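Local coordinates for 70 kDa protein (PDB 4B2N) that acts as a processive rubber oxygenase, a dioxygenase of rubber latex that carries two covalently bound c-type hemes, at residues D44-V49 and W292-K297; Y66-H71 and K297-W302. All coordinates share one frame; numbering follows the deposited sequence.

From the N terminus, the chain leaves helix 27-32 and enters the long loop before helix 88-104, which supplies first 44-49 and then 66-71. More than 200 residues later, past Cys-191 and Cys-194, which hold the first heme covalently, and His-195, an axial ligand of its iron, the continuous run 292-302 receives both. Contact 1 closes a loop with 242 residues between its segments, and contact 2 one with 225. Their segments alternate along the chain, so the closures cross; they share Lys-297, and their centres lie about 8 Å apart. A probable backbone hydrogen bond from Phe-67 to Val-49 joins the N-terminal segments. Together the contacts tie the N-terminal loop to the region holding the heme propionates.

Contact 1: D44-V49 and W292-K297; sequences DPRSLV and WARAFK. With HEC (heme c), chain C.
Arg-46 reaches Arg-294 and Lys-297 through their backbone carbonyls. Its chain bends at chi3 (-50°), bringing NH1 to 3.0 Å from Arg-294 O and 3.4 Å from Lys-297 O. Both bonds are weak, the first having an N-H...O angle of only 121°. CD of Arg-46 also packs closely on Ala-295 O, at 3.2 Å.

The salt bridge lies within 44-49. Arg-46 grips the carboxylate of Asp-44 side-on, NE to OD1 at 3.0 Å on its syn lone pair and NH2 to OD2 at 2.9 Å. This two-nitrogen grip should restrain the guanidinium, while a bond from Arg-46 N to OD1, making an Asx turn, helps hold the carboxylate in place.

Water extends the polar network. One molecule donates to both Asp-44 OD1 and Ala-295 O. Another lies in the planes of both guanidinium groups and accepts from NH1 of Arg-46 and NH1 of Arg-294.

Hydrogen bonds carry the network to heme c, whose propionate O2A accepts from Arg-294 NH2 (3.0 Å, 162°) and Lys-297 NZ (2.8 Å). Arg-294 NH2 also bonds Arg-299 O, and its NH1 bonds Ser-308 OG.

Two short 3-10 segments thus meet in the interior, with Pro-27 of helix 27-32 against Ala-295 and Phe-296, helix 333-345 against both arginines, and strand 299-300 beginning one residue beyond Lys-297.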
loop_
_atom_site.group_PDB
_atom_site.type_symbol
_atom_site.label_atom_id
_atom_site.label_comp_id
_atom_site.label_asym_id
_atom_site.label_seq_id
_atom_site.Cartn_x
_atom_site.Cartn_y
_atom_site.Cartn_z
ATOM N N ASP A 44 19.558 11.197 -3.920
ATOM C CA ASP A 44 18.517 10.151 -3.729
ATOM C C ASP A 44 18.738 9.213 -4.892
ATOM O O ASP A 44 18.509 9.601 -6.000
ATOM C CB ASP A 44 17.144 10.805 -3.831
ATOM C CG ASP A 44 15.994 9.810 -3.953
ATOM O OD1 ASP A 44 16.244 8.579 -3.782
ATOM O OD2 ASP A 44 14.869 10.262 -4.349
ATOM N N PRO A 45 19.234 7.985 -4.652
ATOM C CA PRO A 45 19.572 7.186 -5.812
ATOM C C PRO A 45 18.447 6.860 -6.803
ATOM O O PRO A 45 18.731 6.572 -7.996
ATOM C CB PRO A 45 20.167 5.911 -5.212
ATOM C CG PRO A 45 20.710 6.394 -3.869
ATOM C CD PRO A 45 19.601 7.315 -3.396
ATOM N N ARG A 46 17.194 6.813 -6.307
ATOM C CA ARG A 46 16.035 6.678 -7.181
ATOM C C ARG A 46 16.056 7.725 -8.273
ATOM O O ARG A 46 15.574 7.453 -9.357
ATOM C CB ARG A 46 14.753 6.864 -6.341
ATOM C CG ARG A 46 14.708 5.811 -5.241
ATOM C CD ARG A 46 13.505 5.987 -4.343
ATOM N NE ARG A 46 13.449 7.401 -3.907
ATOM C CZ ARG A 46 12.363 8.002 -3.468
ATOM N NH1 ARG A 46 11.243 7.307 -3.347
ATOM N NH2 ARG A 46 12.414 9.308 -3.259
ATOM N N SER A 47 16.621 8.906 -8.016
ATOM C CA SER A 47 16.499 10.005 -8.953
ATOM C C SER A 47 17.561 9.798 -10.049
ATOM O O SER A 47 17.500 10.452 -11.087
ATOM C CB SER A 47 16.711 11.360 -8.258
ATOM O OG SER A 47 18.072 11.404 -7.802
ATOM N N LEU A 48 18.465 8.838 -9.848
ATOM C CA LEU A 48 19.478 8.545 -10.872
ATOM C C LEU A 48 18.909 7.654 -11.966
ATOM O O LEU A 48 19.559 7.431 -13.019
ATOM C CB LEU A 48 20.725 7.895 -10.243
ATOM C CG LEU A 48 21.423 8.788 -9.198
ATOM C CD1 LEU A 48 22.464 7.928 -8.536
ATOM C CD2 LEU A 48 22.088 10.058 -9.724
ATOM N N VAL A 49 17.728 7.086 -11.731
ATOM C CA VAL A 49 17.194 6.064 -12.664
ATOM C C VAL A 49 16.378 6.740 -13.763
ATOM O O VAL A 49 15.157 6.837 -13.708
ATOM C CB VAL A 49 16.419 4.960 -11.930
ATOM C CG1 VAL A 49 15.945 3.890 -12.881
ATOM C CG2 VAL A 49 17.293 4.383 -10.788
ATOM N N TRP A 292 8.675 0.956 4.372
ATOM C CA TRP A 292 10.035 1.049 4.882
ATOM C C TRP A 292 11.115 0.810 3.835
ATOM O O TRP A 292 12.277 0.834 4.190
ATOM C CB TRP A 292 10.250 0.200 6.148
ATOM C CG TRP A 292 10.098 -1.305 6.014
ATOM C CD1 TRP A 292 10.217 -2.108 4.866
ATOM C CD2 TRP A 292 9.951 -2.222 7.114
ATOM N NE1 TRP A 292 10.089 -3.460 5.184
ATOM C CE2 TRP A 292 9.975 -3.593 6.540
ATOM C CE3 TRP A 292 9.817 -2.061 8.519
ATOM C CZ2 TRP A 292 9.807 -4.707 7.330
ATOM C CZ3 TRP A 292 9.700 -3.201 9.279
ATOM C CH2 TRP A 292 9.759 -4.490 8.699
ATOM N N ALA A 293 10.720 0.597 2.570
ATOM C CA ALA A 293 11.630 0.500 1.421
ATOM C C ALA A 293 11.244 1.519 0.339
ATOM O O ALA A 293 11.734 1.486 -0.769
ATOM C CB ALA A 293 11.664 -0.945 0.871
ATOM N N ARG A 294 10.444 2.507 0.716
ATOM C CA ARG A 294 10.104 3.563 -0.173
ATOM C C ARG A 294 11.342 4.191 -0.806
ATOM O O ARG A 294 11.265 4.665 -1.916
ATOM C CB ARG A 294 9.328 4.650 0.606
ATOM C CG ARG A 294 8.834 5.809 -0.269
ATOM C CD ARG A 294 7.341 5.690 -0.545
ATOM N NE ARG A 294 7.130 4.558 -1.475
ATOM C CZ ARG A 294 7.351 4.650 -2.786
ATOM N NH1 ARG A 294 7.736 5.819 -3.287
ATOM N NH2 ARG A 294 7.145 3.596 -3.609
ATOM N N ALA A 295 12.452 4.186 -0.070
ATOM C CA ALA A 295 13.667 4.938 -0.412
ATOM C C ALA A 295 14.358 4.268 -1.592
ATOM O O ALA A 295 15.372 4.778 -2.094
ATOM C CB ALA A 295 14.639 4.933 0.802
ATOM N N PHE A 296 13.886 3.075 -1.966
ATOM C CA PHE A 296 14.504 2.309 -3.059
ATOM C C PHE A 296 13.641 2.156 -4.296
ATOM O O PHE A 296 14.042 1.596 -5.344
ATOM C CB PHE A 296 14.993 0.934 -2.524
ATOM C CG PHE A 296 16.090 1.077 -1.536
ATOM C CD1 PHE A 296 17.404 1.192 -1.979
ATOM C CD2 PHE A 296 15.827 1.152 -0.188
ATOM C CE1 PHE A 296 18.460 1.360 -1.051
ATOM C CE2 PHE A 296 16.845 1.306 0.733
ATOM C CZ PHE A 296 18.159 1.399 0.302
ATOM N N LYS A 297 12.464 2.717 -4.223
ATOM C CA LYS A 297 11.493 2.504 -5.290
ATOM C C LYS A 297 11.324 3.748 -6.111
ATOM O O LYS A 297 10.835 4.774 -5.617
ATOM C CB LYS A 297 10.171 2.012 -4.676
ATOM C CG LYS A 297 10.385 0.654 -4.030
ATOM C CD LYS A 297 9.200 0.181 -3.168
ATOM C CE LYS A 297 8.162 -0.514 -4.079
ATOM N NZ LYS A 297 7.014 -1.029 -3.203
HETATM FE FE HEC C . -1.608 3.469 1.021
HETATM C CHA HEC C . 0.061 2.336 -1.826
HETATM C CHB HEC C . 0.689 6.113 1.325
HETATM C CHC HEC C . -3.603 5.084 3.434
HETATM C CHD HEC C . -3.456 0.661 1.153
HETATM N NA HEC C . -0.066 4.110 0.021
HETATM C C1A HEC C . 0.604 3.433 -1.042
HETATM C C2A HEC C . 1.905 4.002 -1.359
HETATM C C3A HEC C . 2.120 5.102 -0.478
HETATM C C4A HEC C . 0.915 5.120 0.360
HETATM C CMA HEC C . 3.354 5.976 -0.382
HETATM C CAA HEC C . 2.928 3.556 -2.436
HETATM C CBA HEC C . 3.669 2.354 -1.846
HETATM C CGA HEC C . 4.585 1.685 -2.854
HETATM O O1A HEC C . 4.205 1.428 -4.048
HETATM O O2A HEC C . 5.675 1.347 -2.383
HETATM N NB HEC C . -1.514 5.247 2.029
HETATM C C1B HEC C . -0.512 6.129 2.119
HETATM C C2B HEC C . -0.736 7.264 3.002
HETATM C C3B HEC C . -1.984 6.977 3.597
HETATM C C4B HEC C . -2.353 5.698 3.000
HETATM C CMB HEC C . 0.231 8.372 3.130
HETATM C CAB HEC C . -2.806 7.792 4.560
HETATM C CBB HEC C . -3.245 9.046 4.055
HETATM N NC HEC C . -3.191 3.048 2.137
HETATM C C1C HEC C . -3.960 3.738 3.057
HETATM C C2C HEC C . -5.051 2.924 3.649
HETATM C C3C HEC C . -4.992 1.636 2.926
HETATM C C4C HEC C . -3.858 1.758 2.013
HETATM C CMC HEC C . -6.024 3.447 4.700
HETATM C CAC HEC C . -5.881 0.438 3.061
HETATM C CBC HEC C . -7.254 0.660 3.203
HETATM N ND HEC C . -1.681 1.812 -0.160
HETATM C C1D HEC C . -2.501 0.784 0.052
HETATM C C2D HEC C . -2.351 -0.276 -0.892
HETATM C C3D HEC C . -1.336 0.225 -1.763
HETATM C C4D HEC C . -1.002 1.542 -1.233
HETATM C CMD HEC C . -3.032 -1.592 -1.009
HETATM C CAD HEC C . -0.893 -0.460 -3.009
HETATM C CBD HEC C . -2.077 -0.037 -3.964
HETATM C CGD HEC C . -1.915 -0.726 -5.299
HETATM O O1D HEC C . -2.623 -1.722 -5.595
HETATM O O2D HEC C . -0.967 -0.297 -6.037
HETATM O O HOH W 1 16.348 7.250 -1.477
HETATM O O HOH W 2 8.519 8.570 -2.604
#

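Contact 2: Y66-H71 and K297-W302. With HEC (heme c), chain C.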
loop_
_atom_site.group_PDB
_atom_site.type_symbol
_atom_site.label_atom_id
_atom_site.label_comp_id
_atom_site.label_asym_id
_atom_site.label_seq_id
_atom_site.Cartn_x
_atom_site.Cartn_y
_atom_site.Cartn_z
ATOM N N TYR A 66 11.457 4.346 -14.835
ATOM C CA TYR A 66 12.265 5.491 -14.570
ATOM C C TYR A 66 11.592 6.422 -13.624
ATOM O O TYR A 66 10.369 6.579 -13.676
ATOM C CB TYR A 66 12.672 6.233 -15.828
ATOM C CG TYR A 66 13.499 5.398 -16.782
ATOM C CD1 TYR A 66 14.663 4.755 -16.363
ATOM C CD2 TYR A 66 13.114 5.229 -18.100
ATOM C CE1 TYR A 66 15.430 3.969 -17.254
ATOM C CE2 TYR A 66 13.875 4.432 -18.983
ATOM C CZ TYR A 66 15.048 3.839 -18.551
ATOM O OH TYR A 66 15.821 3.040 -19.399
ATOM N N PHE A 67 12.415 7.059 -12.802
ATOM C CA PHE A 67 12.024 8.157 -11.956
ATOM C C PHE A 67 11.665 9.369 -12.802
ATOM O O PHE A 67 12.340 9.641 -13.768
ATOM C CB PHE A 67 13.209 8.503 -11.089
ATOM C CG PHE A 67 12.916 9.450 -9.978
ATOM C CD1 PHE A 67 12.315 8.989 -8.753
ATOM C CD2 PHE A 67 13.188 10.783 -10.134
ATOM C CE1 PHE A 67 12.062 9.863 -7.695
ATOM C CE2 PHE A 67 13.004 11.661 -9.054
ATOM C CZ PHE A 67 12.414 11.200 -7.831
ATOM N N VAL A 68 10.631 10.127 -12.421
ATOM C CA VAL A 68 10.325 11.381 -13.095
ATOM C C VAL A 68 10.390 12.499 -12.073
ATOM O O VAL A 68 9.693 12.462 -11.039
ATOM C CB VAL A 68 8.909 11.411 -13.757
ATOM C CG1 VAL A 68 8.643 12.826 -14.299
ATOM C CG2 VAL A 68 8.880 10.415 -14.878
ATOM N N ASP A 69 11.202 13.490 -12.367
ATOM C CA ASP A 69 11.437 14.584 -11.442
ATOM C C ASP A 69 10.364 15.627 -11.703
ATOM O O ASP A 69 10.361 16.267 -12.739
ATOM C CB ASP A 69 12.875 15.112 -11.614
ATOM C CG ASP A 69 13.185 16.273 -10.674
ATOM O OD1 ASP A 69 12.265 16.790 -9.984
ATOM O OD2 ASP A 69 14.339 16.713 -10.664
ATOM N N LEU A 70 9.393 15.765 -10.786
ATOM C CA LEU A 70 8.344 16.772 -10.957
ATOM C C LEU A 70 8.741 18.165 -10.463
ATOM O O LEU A 70 8.100 19.190 -10.822
ATOM C CB LEU A 70 7.048 16.373 -10.155
ATOM C CG LEU A 70 6.594 14.987 -10.645
ATOM C CD1 LEU A 70 5.540 14.410 -9.690
ATOM C CD2 LEU A 70 6.139 15.030 -12.130
ATOM N N HIS A 71 9.773 18.198 -9.596
ATOM C CA HIS A 71 10.254 19.472 -9.013
ATOM C C HIS A 71 11.007 20.309 -10.007
ATOM O O HIS A 71 10.811 21.500 -10.082
ATOM C CB HIS A 71 11.034 19.215 -7.708
ATOM C CG HIS A 71 10.132 18.804 -6.578
ATOM N ND1 HIS A 71 9.554 17.574 -6.524
ATOM C CD2 HIS A 71 9.607 19.539 -5.530
ATOM C CE1 HIS A 71 8.732 17.538 -5.450
ATOM N NE2 HIS A 71 8.814 18.726 -4.827
ATOM N N LYS A 297 12.464 2.717 -4.223
ATOM C CA LYS A 297 11.493 2.504 -5.290
ATOM C C LYS A 297 11.324 3.748 -6.111
ATOM O O LYS A 297 10.835 4.774 -5.617
ATOM C CB LYS A 297 10.171 2.012 -4.676
ATOM C CG LYS A 297 10.385 0.654 -4.030
ATOM C CD LYS A 297 9.200 0.181 -3.168
ATOM C CE LYS A 297 8.162 -0.514 -4.079
ATOM N NZ LYS A 297 7.014 -1.029 -3.203
ATOM N N THR A 298 11.734 3.681 -7.369
ATOM C CA THR A 298 11.522 4.795 -8.322
ATOM C C THR A 298 10.084 5.087 -8.620
ATOM O O THR A 298 9.758 6.266 -8.960
ATOM C CB THR A 298 12.270 4.507 -9.660
ATOM O OG1 THR A 298 11.715 3.293 -10.214
ATOM C CG2 THR A 298 13.805 4.340 -9.421
ATOM N N ARG A 299 9.179 4.112 -8.380
ATOM C CA ARG A 299 7.762 4.311 -8.702
ATOM C C ARG A 299 6.876 4.080 -7.480
ATOM O O ARG A 299 7.291 3.430 -6.524
ATOM C CB ARG A 299 7.267 3.320 -9.792
ATOM C CG ARG A 299 8.185 3.208 -11.001
ATOM C CD ARG A 299 8.321 4.520 -11.767
ATOM N NE ARG A 299 7.071 4.896 -12.442
ATOM C CZ ARG A 299 6.851 5.985 -13.147
ATOM N NH1 ARG A 299 7.791 6.911 -13.295
ATOM N NH2 ARG A 299 5.643 6.149 -13.727
ATOM N N GLN A 300 5.630 4.484 -7.642
ATOM C CA GLN A 300 4.556 4.210 -6.675
ATOM C C GLN A 300 3.644 3.113 -7.285
ATOM O O GLN A 300 3.459 3.050 -8.499
ATOM C CB GLN A 300 3.717 5.494 -6.484
ATOM C CG GLN A 300 4.563 6.717 -6.181
ATOM C CD GLN A 300 4.627 7.020 -4.696
ATOM O OE1 GLN A 300 4.946 8.134 -4.290
ATOM N NE2 GLN A 300 4.450 6.011 -3.900
ATOM N N PHE A 301 3.020 2.329 -6.400
ATOM C CA PHE A 301 1.946 1.459 -6.687
ATOM C C PHE A 301 2.463 0.171 -7.277
ATOM O O PHE A 301 3.609 0.098 -7.806
ATOM C CB PHE A 301 0.873 2.153 -7.539
ATOM C CG PHE A 301 0.045 3.193 -6.780
ATOM C CD1 PHE A 301 -0.309 3.028 -5.455
ATOM C CD2 PHE A 301 -0.440 4.321 -7.454
ATOM C CE1 PHE A 301 -1.114 3.976 -4.778
ATOM C CE2 PHE A 301 -1.265 5.259 -6.802
ATOM C CZ PHE A 301 -1.608 5.095 -5.445
ATOM N N TRP A 302 1.649 -0.872 -7.139
ATOM C CA TRP A 302 2.074 -2.207 -7.571
ATOM C C TRP A 302 2.378 -2.308 -9.032
ATOM O O TRP A 302 3.151 -3.176 -9.420
ATOM C CB TRP A 302 0.979 -3.239 -7.244
ATOM C CG TRP A 302 1.118 -3.679 -5.828
ATOM C CD1 TRP A 302 0.278 -3.432 -4.732
ATOM C CD2 TRP A 302 2.187 -4.518 -5.334
ATOM N NE1 TRP A 302 0.757 -4.057 -3.624
ATOM C CE2 TRP A 302 1.900 -4.761 -3.931
ATOM C CE3 TRP A 302 3.302 -5.173 -5.952
ATOM C CZ2 TRP A 302 2.739 -5.534 -3.146
ATOM C CZ3 TRP A 302 4.136 -5.969 -5.154
ATOM C CH2 TRP A 302 3.854 -6.175 -3.783
HETATM FE FE HEC C . -1.608 3.469 1.021
HETATM C CHA HEC C . 0.061 2.336 -1.826
HETATM C CHB HEC C . 0.689 6.113 1.325
HETATM C CHC HEC C . -3.603 5.084 3.434
HETATM C CHD HEC C . -3.456 0.661 1.153
HETATM N NA HEC C . -0.066 4.110 0.021
HETATM C C1A HEC C . 0.604 3.433 -1.042
HETATM C C2A HEC C . 1.905 4.002 -1.359
HETATM C C3A HEC C . 2.120 5.102 -0.478
HETATM C C4A HEC C . 0.915 5.120 0.360
HETATM C CMA HEC C . 3.354 5.976 -0.382
HETATM C CAA HEC C . 2.928 3.556 -2.436
HETATM C CBA HEC C . 3.669 2.354 -1.846
HETATM C CGA HEC C . 4.585 1.685 -2.854
HETATM O O1A HEC C . 4.205 1.428 -4.048
HETATM O O2A HEC C . 5.675 1.347 -2.383
HETATM N NB HEC C . -1.514 5.247 2.029
HETATM C C1B HEC C . -0.512 6.129 2.119
HETATM C C2B HEC C . -0.736 7.264 3.002
HETATM C C3B HEC C . -1.984 6.977 3.597
HETATM C C4B HEC C . -2.353 5.698 3.000
HETATM C CMB HEC C . 0.231 8.372 3.130
HETATM C CAB HEC C . -2.806 7.792 4.560
HETATM C CBB HEC C . -3.245 9.046 4.055
HETATM N NC HEC C . -3.191 3.048 2.137
HETATM C C1C HEC C . -3.960 3.738 3.057
HETATM C C2C HEC C . -5.051 2.924 3.649
HETATM C C3C HEC C . -4.992 1.636 2.926
HETATM C C4C HEC C . -3.858 1.758 2.013
HETATM C CMC HEC C . -6.024 3.447 4.700
HETATM C CAC HEC C . -5.881 0.438 3.061
HETATM C CBC HEC C . -7.254 0.660 3.203
HETATM N ND HEC C . -1.681 1.812 -0.160
HETATM C C1D HEC C . -2.501 0.784 0.052
HETATM C C2D HEC C . -2.351 -0.276 -0.892
HETATM C C3D HEC C . -1.336 0.225 -1.763
HETATM C C4D HEC C . -1.002 1.542 -1.233
HETATM C CMD HEC C . -3.032 -1.592 -1.009
HETATM C CAD HEC C . -0.893 -0.460 -3.009
HETATM C CBD HEC C . -2.077 -0.037 -3.964
HETATM C CGD HEC C . -1.915 -0.726 -5.299
HETATM O O1D HEC C . -2.623 -1.722 -5.595
HETATM O O2D HEC C . -0.967 -0.297 -6.037
#
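Arg-299 turns back on itself to meet Tyr-66: the side chain bends at chi2 and chi3, and the guanidinium presents its edge to the other segment. NH1 lies 2.6 Å from Tyr-66 O, close to the guanidinium plane, but the N-H...O angle of 129° makes this a weak bond despite its short length. CG2 of Val-68 approaches the same edge in plane, 4.0 Å from NH1. The remaining nitrogens face the hairpin turn, NE bonding Gly-304 O and NH2 weakly bonding Ser-305 O. Partners for all three nitrogens, two of them weakly bonded, should limit the group's rotation.

Beside it, the Phe-67 ring meets the Thr-298 backbone obliquely, with CD1 3.7 Å from Thr-298 O. Thr-298 points its CB at the opposing backbone, 4.1 Å from Phe-67 N. A chi1 of 61° sets OG1 between the backbone N and the carbonyl carbon, where it hydrogen-bonds Ala-65 O.

The far end of 297-302 turns to the heme. Phe-301 N bonds propionate oxygen O1A at 2.8 Å, while Trp-302 N bonds O2D of the other propionate at 2.9 Å, nearly straight at 173°. The Phe-301 ring approaches the porphyrin, its CE1 3.6 Å from the methine carbon CHA. Trp-302 offers its ring edge to O1D, with CD1 3.5 Å away; its NE1 bonds Lys-287 O, and the residue also touches the second heme.

The arrangement is a short antiparallel beta hairpin, 299-300 with 306-307, flanked by an N-terminal loop. Its connecting loop begins with Phe-301 and Trp-302, whose successive backbone N-H groups serve the two propionates separately, in a heme propionate site to which Thr-286 and Arg-432 add further hydrogen bonds.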